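Local coordinates for protein proline dehydrogenase (Bradyrhizobium japonicum USDA 110, PDB 3HAZ) that is a bifunctional flavoenzyme that probably oxidises proline to glutamate in two steps, using FAD in the first and NAD in the second, at residues 282-287 with 317-322; 326-331 with 388-393; 9-14 with 522-527; 197-202 with 237-242. All coordinates share one frame; numbering follows the deposited sequence.

Contact 1: residues 282-287 with 317-322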
loop_
_atom_site.group_PDB
_atom_site.type_symbol
_atom_site.label_atom_id
_atom_site.label_comp_id
_atom_site.label_asym_id
_atom_site.label_seq_id
_atom_site.Cartn_x
_atom_site.Cartn_y
_atom_site.Cartn_z
ATOM N N GLU A 282 22.110 10.872 -41.445
ATOM C CA GLU A 282 21.168 11.756 -40.765
ATOM C C GLU A 282 19.974 10.969 -40.215
ATOM O O GLU A 282 20.149 9.861 -39.708
ATOM C CB GLU A 282 20.758 12.901 -41.706
ATOM C CG GLU A 282 21.997 13.658 -42.226
ATOM C CD GLU A 282 21.679 14.865 -43.090
ATOM O OE1 GLU A 282 21.264 15.909 -42.539
ATOM O OE2 GLU A 282 21.877 14.779 -44.319
ATOM N N GLU A 283 18.767 11.522 -40.308
ATOM C CA GLU A 283 17.609 10.861 -39.694
ATOM C C GLU A 283 17.273 9.538 -40.375
ATOM O O GLU A 283 17.583 9.328 -41.552
ATOM C CB GLU A 283 16.383 11.778 -39.699
ATOM C CG GLU A 283 16.581 13.101 -38.980
ATOM C CD GLU A 283 17.253 14.161 -39.852
ATOM O OE1 GLU A 283 17.711 13.841 -40.969
ATOM O OE2 GLU A 283 17.319 15.324 -39.418
ATOM N N ALA A 284 16.614 8.658 -39.632
ATOM C CA ALA A 284 16.262 7.336 -40.134
ATOM C C ALA A 284 15.362 7.387 -41.363
ATOM O O ALA A 284 15.455 6.520 -42.234
ATOM C CB ALA A 284 15.612 6.497 -39.030
ATOM N N ASP A 285 14.488 8.388 -41.440
ATOM C CA ASP A 285 13.569 8.463 -42.570
ATOM C C ASP A 285 14.270 8.915 -43.851
ATOM O O ASP A 285 13.682 8.889 -44.931
ATOM C CB ASP A 285 12.316 9.306 -42.260
ATOM C CG ASP A 285 12.622 10.780 -42.043
ATOM O OD1 ASP A 285 13.791 11.192 -42.185
ATOM O OD2 ASP A 285 11.673 11.529 -41.722
ATOM N N ARG A 286 15.535 9.302 -43.727
ATOM C CA ARG A 286 16.336 9.674 -44.892
ATOM C C ARG A 286 17.361 8.602 -45.284
ATOM O O ARG A 286 18.086 8.766 -46.266
ATOM C CB ARG A 286 17.046 11.012 -44.639
ATOM C CG ARG A 286 16.110 12.227 -44.665
ATOM C CD ARG A 286 16.791 13.451 -44.075
ATOM N NE ARG A 286 16.269 14.704 -44.621
ATOM C CZ ARG A 286 16.514 15.901 -44.095
ATOM N NH1 ARG A 286 17.261 16.002 -42.997
ATOM N NH2 ARG A 286 16.012 16.997 -44.658
ATOM N N LEU A 287 17.430 7.511 -44.522
ATOM C CA LEU A 287 18.426 6.471 -44.787
ATOM C C LEU A 287 18.353 5.919 -46.220
ATOM O O LEU A 287 19.341 5.920 -46.952
ATOM C CB LEU A 287 18.296 5.321 -43.789
ATOM C CG LEU A 287 19.306 4.187 -44.007
ATOM C CD1 LEU A 287 20.727 4.729 -44.059
ATOM C CD2 LEU A 287 19.175 3.108 -42.945
ATOM N N GLN A 317 20.860 2.088 -35.229
ATOM C CA GLN A 317 19.732 1.642 -36.048
ATOM C C GLN A 317 19.751 0.131 -36.216
ATOM O O GLN A 317 20.803 -0.469 -36.438
ATOM C CB GLN A 317 19.757 2.298 -37.427
ATOM C CG GLN A 317 19.565 3.802 -37.423
ATOM C CD GLN A 317 18.929 4.291 -38.710
ATOM O OE1 GLN A 317 17.948 3.717 -39.186
ATOM N NE2 GLN A 317 19.472 5.365 -39.272
ATOM N N LYS A 318 18.578 -0.480 -36.118
ATOM C CA LYS A 318 18.458 -1.915 -36.320
ATOM C C LYS A 318 18.877 -2.313 -37.737
ATOM O O LYS A 318 19.334 -3.432 -37.960
ATOM C CB LYS A 318 17.027 -2.368 -36.011
ATOM C CG LYS A 318 16.527 -1.889 -34.640
ATOM C CD LYS A 318 15.049 -2.218 -34.432
ATOM C CE LYS A 318 14.573 -1.779 -33.041
ATOM N NZ LYS A 318 13.075 -1.813 -32.913
ATOM N N ARG A 319 18.753 -1.384 -38.683
ATOM C CA ARG A 319 19.122 -1.654 -40.080
ATOM C C ARG A 319 20.626 -1.577 -40.350
ATOM O O ARG A 319 21.069 -1.830 -41.467
ATOM C CB ARG A 319 18.393 -0.694 -41.029
ATOM C CG ARG A 319 16.891 -0.936 -41.155
ATOM C CD ARG A 319 16.227 0.151 -41.992
ATOM N NE ARG A 319 16.332 1.460 -41.354
ATOM C CZ ARG A 319 15.940 2.603 -41.908
ATOM N NH1 ARG A 319 15.407 2.607 -43.125
ATOM N NH2 ARG A 319 16.083 3.744 -41.245
ATOM N N ALA A 320 21.409 -1.239 -39.331
ATOM C CA ALA A 320 22.837 -0.963 -39.528
ATOM C C ALA A 320 23.597 -2.090 -40.241
ATOM O O ALA A 320 24.348 -1.841 -41.188
ATOM C CB ALA A 320 23.499 -0.623 -38.201
ATOM N N SER A 321 23.406 -3.326 -39.789
ATOM C CA SER A 321 24.133 -4.451 -40.368
ATOM C C SER A 321 23.796 -4.637 -41.852
ATOM O O SER A 321 24.663 -4.998 -42.655
ATOM C CB SER A 321 23.860 -5.740 -39.584
ATOM O OG SER A 321 24.726 -6.782 -40.009
ATOM N N ALA A 322 22.540 -4.385 -42.210
ATOM C CA ALA A 322 22.095 -4.505 -43.596
ATOM C C ALA A 322 22.665 -3.385 -44.469
ATOM O O ALA A 322 22.949 -3.590 -45.650
ATOM C CB ALA A 322 20.567 -4.520 -43.667
HETATM O O HOH W 1 19.825 7.557 -41.530
HETATM O O HOH W 2 14.884 5.245 -44.550
#

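Contact 2: residues 326-331 with 388-393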
loop_
_atom_site.group_PDB
_atom_site.type_symbol
_atom_site.label_atom_id
_atom_site.label_comp_id
_atom_site.label_asym_id
_atom_site.label_seq_id
_atom_site.Cartn_x
_atom_site.Cartn_y
_atom_site.Cartn_z
ATOM N N TYR A 326 24.935 -3.736 -47.877
ATOM C CA TYR A 326 24.616 -2.959 -49.071
ATOM C C TYR A 326 25.830 -2.172 -49.554
ATOM O O TYR A 326 26.131 -2.133 -50.752
ATOM C CB TYR A 326 23.442 -2.009 -48.783
ATOM C CG TYR A 326 23.081 -1.094 -49.933
ATOM C CD1 TYR A 326 22.205 -1.508 -50.929
ATOM C CD2 TYR A 326 23.611 0.187 -50.017
ATOM C CE1 TYR A 326 21.869 -0.674 -51.978
ATOM C CE2 TYR A 326 23.285 1.026 -51.062
ATOM C CZ TYR A 326 22.415 0.590 -52.043
ATOM O OH TYR A 326 22.091 1.428 -53.086
ATOM N N VAL A 327 26.528 -1.548 -48.614
ATOM C CA VAL A 327 27.703 -0.761 -48.945
ATOM C C VAL A 327 28.808 -1.645 -49.519
ATOM O O VAL A 327 29.471 -1.268 -50.488
ATOM C CB VAL A 327 28.222 0.033 -47.724
ATOM C CG1 VAL A 327 29.556 0.697 -48.049
ATOM C CG2 VAL A 327 27.199 1.077 -47.314
ATOM N N ASP A 328 28.993 -2.826 -48.936
ATOM C CA ASP A 328 29.999 -3.756 -49.447
ATOM C C ASP A 328 29.676 -4.210 -50.871
ATOM O O ASP A 328 30.555 -4.251 -51.728
ATOM C CB ASP A 328 30.145 -4.978 -48.536
ATOM C CG ASP A 328 31.328 -5.852 -48.928
ATOM O OD1 ASP A 328 32.453 -5.312 -49.026
ATOM O OD2 ASP A 328 31.133 -7.067 -49.144
ATOM N N ALA A 329 28.417 -4.562 -51.114
ATOM C CA ALA A 329 27.989 -4.985 -52.444
ATOM C C ALA A 329 28.191 -3.862 -53.452
ATOM O O ALA A 329 28.574 -4.092 -54.598
ATOM C CB ALA A 329 26.538 -5.415 -52.416
ATOM N N LEU A 330 27.922 -2.641 -53.008
ATOM C CA LEU A 330 28.126 -1.453 -53.818
ATOM C C LEU A 330 29.603 -1.370 -54.202
ATOM O O LEU A 330 29.951 -1.146 -55.363
ATOM C CB LEU A 330 27.724 -0.226 -53.000
ATOM C CG LEU A 330 26.997 0.940 -53.661
ATOM C CD1 LEU A 330 25.954 0.447 -54.649
ATOM C CD2 LEU A 330 26.356 1.804 -52.583
ATOM N N ALA A 331 30.469 -1.566 -53.213
ATOM C CA ALA A 331 31.906 -1.480 -53.433
ATOM C C ALA A 331 32.391 -2.545 -54.419
ATOM O O ALA A 331 33.169 -2.251 -55.330
ATOM C CB ALA A 331 32.654 -1.580 -52.109
ATOM N N PRO A 388 40.493 -5.728 -47.098
ATOM C CA PRO A 388 41.022 -4.374 -47.301
ATOM C C PRO A 388 40.167 -3.480 -48.194
ATOM O O PRO A 388 40.474 -2.294 -48.309
ATOM C CB PRO A 388 42.359 -4.626 -48.023
ATOM C CG PRO A 388 42.422 -6.129 -48.295
ATOM C CD PRO A 388 41.051 -6.667 -48.084
ATOM N N ARG A 389 39.144 -4.025 -48.842
ATOM C CA ARG A 389 38.316 -3.212 -49.725
ATOM C C ARG A 389 37.668 -2.075 -48.939
ATOM O O ARG A 389 37.648 -0.928 -49.385
ATOM C CB ARG A 389 37.243 -4.057 -50.414
ATOM C CG ARG A 389 36.376 -3.257 -51.371
ATOM C CD ARG A 389 35.424 -4.142 -52.163
ATOM N NE ARG A 389 36.128 -5.148 -52.958
ATOM C CZ ARG A 389 36.689 -4.921 -54.143
ATOM N NH1 ARG A 389 36.650 -3.709 -54.684
ATOM N NH2 ARG A 389 37.300 -5.910 -54.786
ATOM N N ILE A 390 37.131 -2.408 -47.772
ATOM C CA ILE A 390 36.545 -1.416 -46.880
ATOM C C ILE A 390 37.575 -0.994 -45.831
ATOM O O ILE A 390 38.163 -1.838 -45.152
ATOM C CB ILE A 390 35.286 -1.965 -46.162
ATOM C CG1 ILE A 390 34.241 -2.447 -47.172
ATOM C CG2 ILE A 390 34.693 -0.915 -45.222
ATOM C CD1 ILE A 390 33.738 -1.359 -48.114
ATOM N N PHE A 391 37.798 0.311 -45.716
ATOM C CA PHE A 391 38.642 0.860 -44.663
ATOM C C PHE A 391 37.731 1.446 -43.583
ATOM O O PHE A 391 37.165 2.525 -43.763
ATOM C CB PHE A 391 39.573 1.936 -45.236
ATOM C CG PHE A 391 40.497 2.558 -44.217
ATOM C CD1 PHE A 391 41.764 2.025 -43.989
ATOM C CD2 PHE A 391 40.108 3.695 -43.508
ATOM C CE1 PHE A 391 42.623 2.601 -43.058
ATOM C CE2 PHE A 391 40.962 4.281 -42.567
ATOM C CZ PHE A 391 42.220 3.732 -42.341
ATOM N N PRO A 392 37.568 0.721 -42.465
ATOM C CA PRO A 392 36.647 1.145 -41.405
ATOM C C PRO A 392 37.213 2.295 -40.584
ATOM O O PRO A 392 38.420 2.358 -40.348
ATOM C CB PRO A 392 36.508 -0.106 -40.521
ATOM C CG PRO A 392 37.124 -1.237 -41.304
ATOM C CD PRO A 392 38.164 -0.595 -42.182
ATOM N N GLN A 393 36.331 3.196 -40.168
ATOM C CA GLN A 393 36.692 4.332 -39.335
ATOM C C GLN A 393 35.723 4.353 -38.162
ATOM O O GLN A 393 34.532 4.600 -38.336
ATOM C CB GLN A 393 36.567 5.636 -40.123
ATOM C CG GLN A 393 37.249 5.614 -41.494
ATOM C CD GLN A 393 36.773 6.744 -42.395
ATOM O OE1 GLN A 393 35.623 6.764 -42.832
ATOM N NE2 GLN A 393 37.657 7.691 -42.670
#

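Contact 3: residues 9-14 with 522-527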
loop_
_atom_site.group_PDB
_atom_site.type_symbol
_atom_site.label_atom_id
_atom_site.label_comp_id
_atom_site.label_asym_id
_atom_site.label_seq_id
_atom_site.Cartn_x
_atom_site.Cartn_y
_atom_site.Cartn_z
ATOM N N PRO A 9 17.762 -1.280 -54.778
ATOM C CA PRO A 9 17.555 -0.156 -53.861
ATOM C C PRO A 9 17.339 -0.661 -52.441
ATOM O O PRO A 9 16.552 -1.581 -52.239
ATOM C CB PRO A 9 16.286 0.499 -54.401
ATOM C CG PRO A 9 16.315 0.193 -55.869
ATOM C CD PRO A 9 16.930 -1.175 -55.989
ATOM N N PHE A 10 18.039 -0.070 -51.477
ATOM C CA PHE A 10 17.984 -0.535 -50.093
ATOM C C PHE A 10 16.570 -0.469 -49.510
ATOM O O PHE A 10 15.892 0.553 -49.619
ATOM C CB PHE A 10 18.946 0.281 -49.234
ATOM C CG PHE A 10 19.085 -0.221 -47.827
ATOM C CD1 PHE A 10 19.881 -1.317 -47.545
ATOM C CD2 PHE A 10 18.444 0.421 -46.786
ATOM C CE1 PHE A 10 20.024 -1.773 -46.245
ATOM C CE2 PHE A 10 18.582 -0.028 -45.480
ATOM C CZ PHE A 10 19.371 -1.127 -45.212
ATOM N N THR A 11 16.135 -1.554 -48.871
ATOM C CA THR A 11 14.780 -1.621 -48.339
ATOM C C THR A 11 14.613 -2.591 -47.157
ATOM O O THR A 11 13.664 -3.375 -47.112
ATOM C CB THR A 11 13.765 -1.971 -49.460
ATOM O OG1 THR A 11 12.449 -2.080 -48.906
ATOM C CG2 THR A 11 14.139 -3.282 -50.139
ATOM N N ALA A 12 15.524 -2.524 -46.192
ATOM C CA ALA A 12 15.427 -3.355 -44.990
ATOM C C ALA A 12 14.212 -2.982 -44.138
ATOM O O ALA A 12 13.758 -1.835 -44.170
ATOM C CB ALA A 12 16.701 -3.239 -44.164
ATOM N N PRO A 13 13.681 -3.952 -43.372
ATOM C CA PRO A 13 12.567 -3.665 -42.458
ATOM C C PRO A 13 12.927 -2.544 -41.486
ATOM O O PRO A 13 14.001 -2.570 -40.885
ATOM C CB PRO A 13 12.373 -4.991 -41.714
ATOM C CG PRO A 13 12.862 -6.030 -42.689
ATOM C CD PRO A 13 14.048 -5.379 -43.364
ATOM N N TYR A 14 12.018 -1.583 -41.338
ATOM C CA TYR A 14 12.296 -0.328 -40.649
ATOM C C TYR A 14 12.520 -0.482 -39.150
ATOM O O TYR A 14 13.460 0.087 -38.598
ATOM C CB TYR A 14 11.150 0.661 -40.891
ATOM C CG TYR A 14 11.534 2.118 -40.737
ATOM C CD1 TYR A 14 12.273 2.770 -41.724
ATOM C CD2 TYR A 14 11.152 2.845 -39.614
ATOM C CE1 TYR A 14 12.619 4.103 -41.597
ATOM C CE2 TYR A 14 11.495 4.177 -39.478
ATOM C CZ TYR A 14 12.229 4.801 -40.473
ATOM O OH TYR A 14 12.571 6.129 -40.343
ATOM N N GLY A 522 9.335 7.442 -45.196
ATOM C CA GLY A 522 10.749 7.233 -45.456
ATOM C C GLY A 522 11.127 5.769 -45.587
ATOM O O GLY A 522 12.300 5.440 -45.758
ATOM N N ALA A 523 10.132 4.891 -45.482
ATOM C CA ALA A 523 10.320 3.464 -45.720
ATOM C C ALA A 523 9.603 3.115 -47.012
ATOM O O ALA A 523 8.377 3.000 -47.031
ATOM C CB ALA A 523 9.755 2.649 -44.562
ATOM N N ARG A 524 10.361 2.937 -48.091
ATOM C CA ARG A 524 9.762 2.835 -49.424
ATOM C C ARG A 524 8.726 1.715 -49.559
ATOM O O ARG A 524 7.762 1.845 -50.315
ATOM C CB ARG A 524 10.835 2.726 -50.516
ATOM C CG ARG A 524 11.538 1.381 -50.606
ATOM C CD ARG A 524 12.565 1.359 -51.747
ATOM N NE ARG A 524 13.925 1.665 -51.298
ATOM C CZ ARG A 524 14.711 2.608 -51.817
ATOM N NH1 ARG A 524 14.292 3.368 -52.819
ATOM N NH2 ARG A 524 15.935 2.788 -51.334
ATOM N N THR A 525 8.915 0.622 -48.830
ATOM C CA THR A 525 7.942 -0.463 -48.857
ATOM C C THR A 525 6.603 0.013 -48.300
ATOM O O THR A 525 5.549 -0.282 -48.862
ATOM C CB THR A 525 8.425 -1.690 -48.055
ATOM O OG1 THR A 525 9.667 -2.158 -48.595
ATOM C CG2 THR A 525 7.407 -2.810 -48.137
ATOM N N ALA A 526 6.655 0.760 -47.200
ATOM C CA ALA A 526 5.446 1.269 -46.550
ATOM C C ALA A 526 4.749 2.337 -47.388
ATOM O O ALA A 526 3.526 2.313 -47.538
ATOM C CB ALA A 526 5.777 1.815 -45.148
ATOM N N LEU A 527 5.527 3.275 -47.930
ATOM C CA LEU A 527 4.963 4.339 -48.754
ATOM C C LEU A 527 4.407 3.789 -50.075
ATOM O O LEU A 527 3.327 4.188 -50.520
ATOM C CB LEU A 527 6.001 5.433 -49.028
ATOM C CG LEU A 527 5.512 6.575 -49.922
ATOM C CD1 LEU A 527 4.262 7.234 -49.338
ATOM C CD2 LEU A 527 6.606 7.610 -50.150
HETATM O O HOH W 3 11.353 -0.117 -47.299
#

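Contact 4: residues 197-202 with 237-242. With SO4 (sulfate ion), chain K.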
loop_
_atom_site.group_PDB
_atom_site.type_symbol
_atom_site.label_atom_id
_atom_site.label_comp_id
_atom_site.label_asym_id
_atom_site.label_seq_id
_atom_site.Cartn_x
_atom_site.Cartn_y
_atom_site.Cartn_z
ATOM N N LEU A 197 29.762 22.605 -40.770
ATOM C CA LEU A 197 28.557 22.952 -40.010
ATOM C C LEU A 197 27.217 22.729 -40.726
ATOM O O LEU A 197 26.217 22.371 -40.098
ATOM C CB LEU A 197 28.638 24.408 -39.554
ATOM C CG LEU A 197 29.145 24.650 -38.135
ATOM C CD1 LEU A 197 30.262 23.694 -37.798
ATOM C CD2 LEU A 197 29.587 26.103 -37.971
ATOM N N GLY A 198 27.187 22.953 -42.030
ATOM C CA GLY A 198 25.920 23.008 -42.743
ATOM C C GLY A 198 25.004 21.797 -42.665
ATOM O O GLY A 198 25.456 20.649 -42.695
ATOM N N GLU A 199 23.703 22.064 -42.570
ATOM C CA GLU A 199 22.685 21.020 -42.660
ATOM C C GLU A 199 21.332 21.609 -43.080
ATOM O O GLU A 199 21.077 22.802 -42.894
ATOM C CB GLU A 199 22.531 20.297 -41.322
ATOM C CG GLU A 199 21.662 21.040 -40.324
ATOM C CD GLU A 199 21.415 20.246 -39.050
ATOM O OE1 GLU A 199 22.302 19.455 -38.657
ATOM O OE2 GLU A 199 20.337 20.415 -38.441
ATOM N N GLY A 200 20.480 20.768 -43.653
ATOM C CA GLY A 200 19.120 21.154 -43.999
ATOM C C GLY A 200 18.959 22.493 -44.697
ATOM O O GLY A 200 18.466 23.455 -44.114
ATOM N N ALA A 201 19.374 22.570 -45.953
ATOM C CA ALA A 201 19.029 23.733 -46.761
ATOM C C ALA A 201 17.511 23.924 -46.740
ATOM O O ALA A 201 16.752 22.980 -46.950
ATOM C CB ALA A 201 19.515 23.554 -48.187
ATOM N N ARG A 202 17.074 25.145 -46.467
ATOM C CA ARG A 202 15.660 25.490 -46.546
ATOM C C ARG A 202 15.317 26.135 -47.885
ATOM O O ARG A 202 14.157 26.157 -48.296
ATOM C CB ARG A 202 15.284 26.446 -45.413
ATOM C CG ARG A 202 14.775 25.760 -44.159
ATOM C CD ARG A 202 15.777 24.771 -43.597
ATOM N NE ARG A 202 15.277 24.136 -42.380
ATOM C CZ ARG A 202 16.039 23.499 -41.499
ATOM N NH1 ARG A 202 15.486 22.960 -40.421
ATOM N NH2 ARG A 202 17.355 23.408 -41.690
ATOM N N SER A 237 33.545 16.144 -44.202
ATOM C CA SER A 237 32.228 15.555 -43.984
ATOM C C SER A 237 31.159 16.419 -44.629
ATOM O O SER A 237 31.186 17.647 -44.510
ATOM C CB SER A 237 31.921 15.423 -42.489
ATOM O OG SER A 237 32.580 14.309 -41.929
ATOM N N VAL A 238 30.212 15.759 -45.288
ATOM C CA VAL A 238 29.178 16.425 -46.067
ATOM C C VAL A 238 27.806 15.860 -45.713
ATOM O O VAL A 238 27.681 14.666 -45.448
ATOM C CB VAL A 238 29.454 16.230 -47.570
ATOM C CG1 VAL A 238 28.186 16.366 -48.383
ATOM C CG2 VAL A 238 30.532 17.209 -48.036
ATOM N N LYS A 239 26.789 16.723 -45.695
ATOM C CA LYS A 239 25.412 16.307 -45.420
ATOM C C LYS A 239 24.497 16.505 -46.625
ATOM O O LYS A 239 24.377 17.612 -47.154
ATOM C CB LYS A 239 24.842 17.077 -44.226
ATOM C CG LYS A 239 25.235 16.518 -42.866
ATOM C CD LYS A 239 24.618 17.347 -41.751
ATOM C CE LYS A 239 24.930 16.758 -40.381
ATOM N NZ LYS A 239 26.393 16.617 -40.178
ATOM N N LEU A 240 23.840 15.434 -47.053
ATOM C CA LEU A 240 22.930 15.532 -48.195
ATOM C C LEU A 240 21.847 16.584 -47.979
ATOM O O LEU A 240 21.457 17.257 -48.925
ATOM C CB LEU A 240 22.298 14.176 -48.513
ATOM C CG LEU A 240 23.330 13.083 -48.800
ATOM C CD1 LEU A 240 22.679 11.740 -49.084
ATOM C CD2 LEU A 240 24.220 13.511 -49.960
ATOM N N SER A 241 21.361 16.740 -46.746
ATOM C CA SER A 241 20.278 17.698 -46.505
ATOM C C SER A 241 20.750 19.137 -46.727
ATOM O O SER A 241 19.945 20.032 -46.962
ATOM C CB SER A 241 19.667 17.533 -45.105
ATOM O OG SER A 241 20.538 18.015 -44.086
ATOM N N ALA A 242 22.058 19.358 -46.638
ATOM C CA ALA A 242 22.616 20.683 -46.893
ATOM C C ALA A 242 22.620 21.009 -48.389
ATOM O O ALA A 242 22.605 22.179 -48.781
ATOM C CB ALA A 242 24.031 20.779 -46.327
HETATM S S SO4 K . 27.195 14.809 -36.409
HETATM O O1 SO4 K . 28.362 14.047 -35.977
HETATM O O2 SO4 K . 26.163 14.686 -35.386
HETATM O O3 SO4 K . 27.560 16.215 -36.572
HETATM O O4 SO4 K . 26.706 14.283 -37.683
#

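Contact 1: residues 282-287 with 317-322
In the TIM barrel of the proline dehydrogenase domain, Ala284 and Leu287, in and just after the loop that follows strand 276-279, meet Gln317 and Arg319 in the loop that follows strand 309-314. The Arg319 guanidinium does most of the joining. Its NH2 donates a nearly straight bond (168° at the hydrogen) to Ala284 O, 3.0 Å away, with that oxygen lying in the guanidinium plane. The same NH2 also donates to Gln317 OE1 at 2.8 Å, on a lone pair of the amide, so one nitrogen serves both segments. Leu287 comes from the opposite direction and sets CD2 over the centre of the guanidinium face, 3.4 Å from Arg319 CZ. A bend at chi3 (-64°) in an otherwise extended chain turns the flat group to meet both partners. Water 2 closes a small ring by donating to Ala284 O and accepting from Arg319 NH1. With a leucine in place of Arg319, Gln317 OE1 would probably be left without this donor and the two loops without their direct hydrogen bond. Gln317 NE2 is engaged by Gln314, a residue that binds FAD, so the contact borders the flavin site, the Gln317 side chain being about 7 Å from the FAD at nearest atoms. Ala284 O is approached from opposite faces of its plane, by Arg319 NH2 on one and on the other by Leu287 N, 3.2 Å away.

Contact 2: residues 326-331 with 388-393
The Arg389 guanidinium and the Asp328 carboxylate are the flat groups here, and across the contact neither forms a stack: Ala331 O lies obliquely to the guanidinium, 3.8 Å from Arg389 NH1, while Asp328 brings a single oxygen, OD1, to within 3.9 Å of Ile390 CG1. They flank a helix-on-strand contact of the TIM barrel, in which helix 320-333 lies outside the parallel strand 390-395. The middle of the contact is aliphatic. Ala331 CB faces two side chains at once, touching Arg389 CD at 3.8 Å and also Ile390 CD1. In the arginine, CG stands anti to the backbone N (chi1 -179°) and the chain bends at chi3 (-59°); its methylenes therefore pass the alanine while the charged end turns toward Asp335, its salt-bridge partner, and Arg336 O. Asp328 OD2 is likewise taken up along its own helix, by Arg332. Opposite charges are near each other across the contact without meeting, since Asp328 OD1 remains 5.4 Å from Arg389 NE. Replacing Arg389 by a serine would probably leave Asp335 without this charged mate and take away the methylenes that lie against Ala331 CB. Strand 338-343 completes the layer, with Leu338 touching Val327 and Ala331, and Val340 touching Ile390. With CG1 of Ile390 beside the backbone N (chi1 -57°) and a second turn about the CB-CG1 bond, CD1 ends 4.1 Å from Ala331 CB.

Contact 3: residues 9-14 with 522-527
Arg524 grips the carbonyl oxygen of Phe10 side-on: NE and NH2 both donate to Phe10 O, each at 2.8 Å. The oxygen lies near the guanidinium plane, yet the two donors use it differently. NH2 arrives in the carbonyl plane on a lone pair, whereas NE sits above that plane, 40° out of it. The remaining terminal nitrogen, NH1, makes a salt bridge with Asp292, and Pro9 CB rests over the centre of one guanidinium face, 3.7 Å from Arg524 CZ. A bend at chi3 (96°) swings the group over to the N-terminal segment.

The first turn of helix 524-536 has backbone NH groups to satisfy. Arg524 N is taken by Glu288 OE1, and Thr525 N donates to water 3 at 3.0 Å. That water is also bonded to Thr11 OG1, which stands 2.8 Å from Thr525 OG1. Ala523, at the N-cap position, accepts from Leu527 N through its O and packs CB 3.8 Å from Tyr14 CD1.

The irregular N-terminal segment is thus wedged among several elements: Phe10 lies against helices 287-298 and 320-333 of the barrel, Tyr14 reaches the loops at Ala284 and Arg319, and helix 524-536 closes over the other flank.

Contact 4: residues 197-202 with 237-242
Two successive backbone NH groups, those of Gly200 and Ala201, clasp the two oxygens of a single serine. Gly200 N donates to Ser241 OG at 2.8 Å, and Ala201 N to Ser241 O, also at 2.8 Å. Gly200 takes a positive phi (46°), and a side chain on it would collide with Arg202 NH2, which folds back and donates to Gly200 O on a lone pair. Ser241 OG points between its backbone N and carbonyl carbon (chi1 73°), where it meets Gly200 N and is also bonded to Glu282 OE1.

Beside this clasp, Glu199 and Lys239 run side by side in the same direction. They touch through methylenes, Glu199 CB to Lys239 CD at 3.6 Å, while their charges find separate mates: Arg458 for the carboxylate and Asp280 for the ammonium. Lys239 NZ makes a weak 3.4 Å bond to O4 of a sulfate, probably from the crystallisation liquor, that Arg458 also binds. Ala242 CB fills in against Glu199 CA at 3.9 Å.

Outward, Arg202 reaches Asp780 in the aldehyde dehydrogenase part. Inward, Lys239 comes about 5 Å from the FAD at nearest atoms, consistent with loops that follow adjacent parallel strands, 193-196 and 235-238, at the ligand-binding end of a TIM barrel.

Overall arrangement
Contact 3 starts nearest the N terminus, at 9-14, and does not close until 522-527, so the other three nest inside its loop of some five hundred residues. Within it contact 4, contact 1 and contact 2 follow in series, and none cross. Contact 4 joins the loops after two adjacent barrel strands; contact 1 does the same further round the barrel, and the two touch. Contact 2 shares helix 320-333 with contact 1 and ties it to strand 390-395. The N-terminal segment of contact 3 touches both contact 1 and contact 2, the latter where Phe10 packs on Tyr326. Contact 3 thereby fastens helix 524-536 to the barrel.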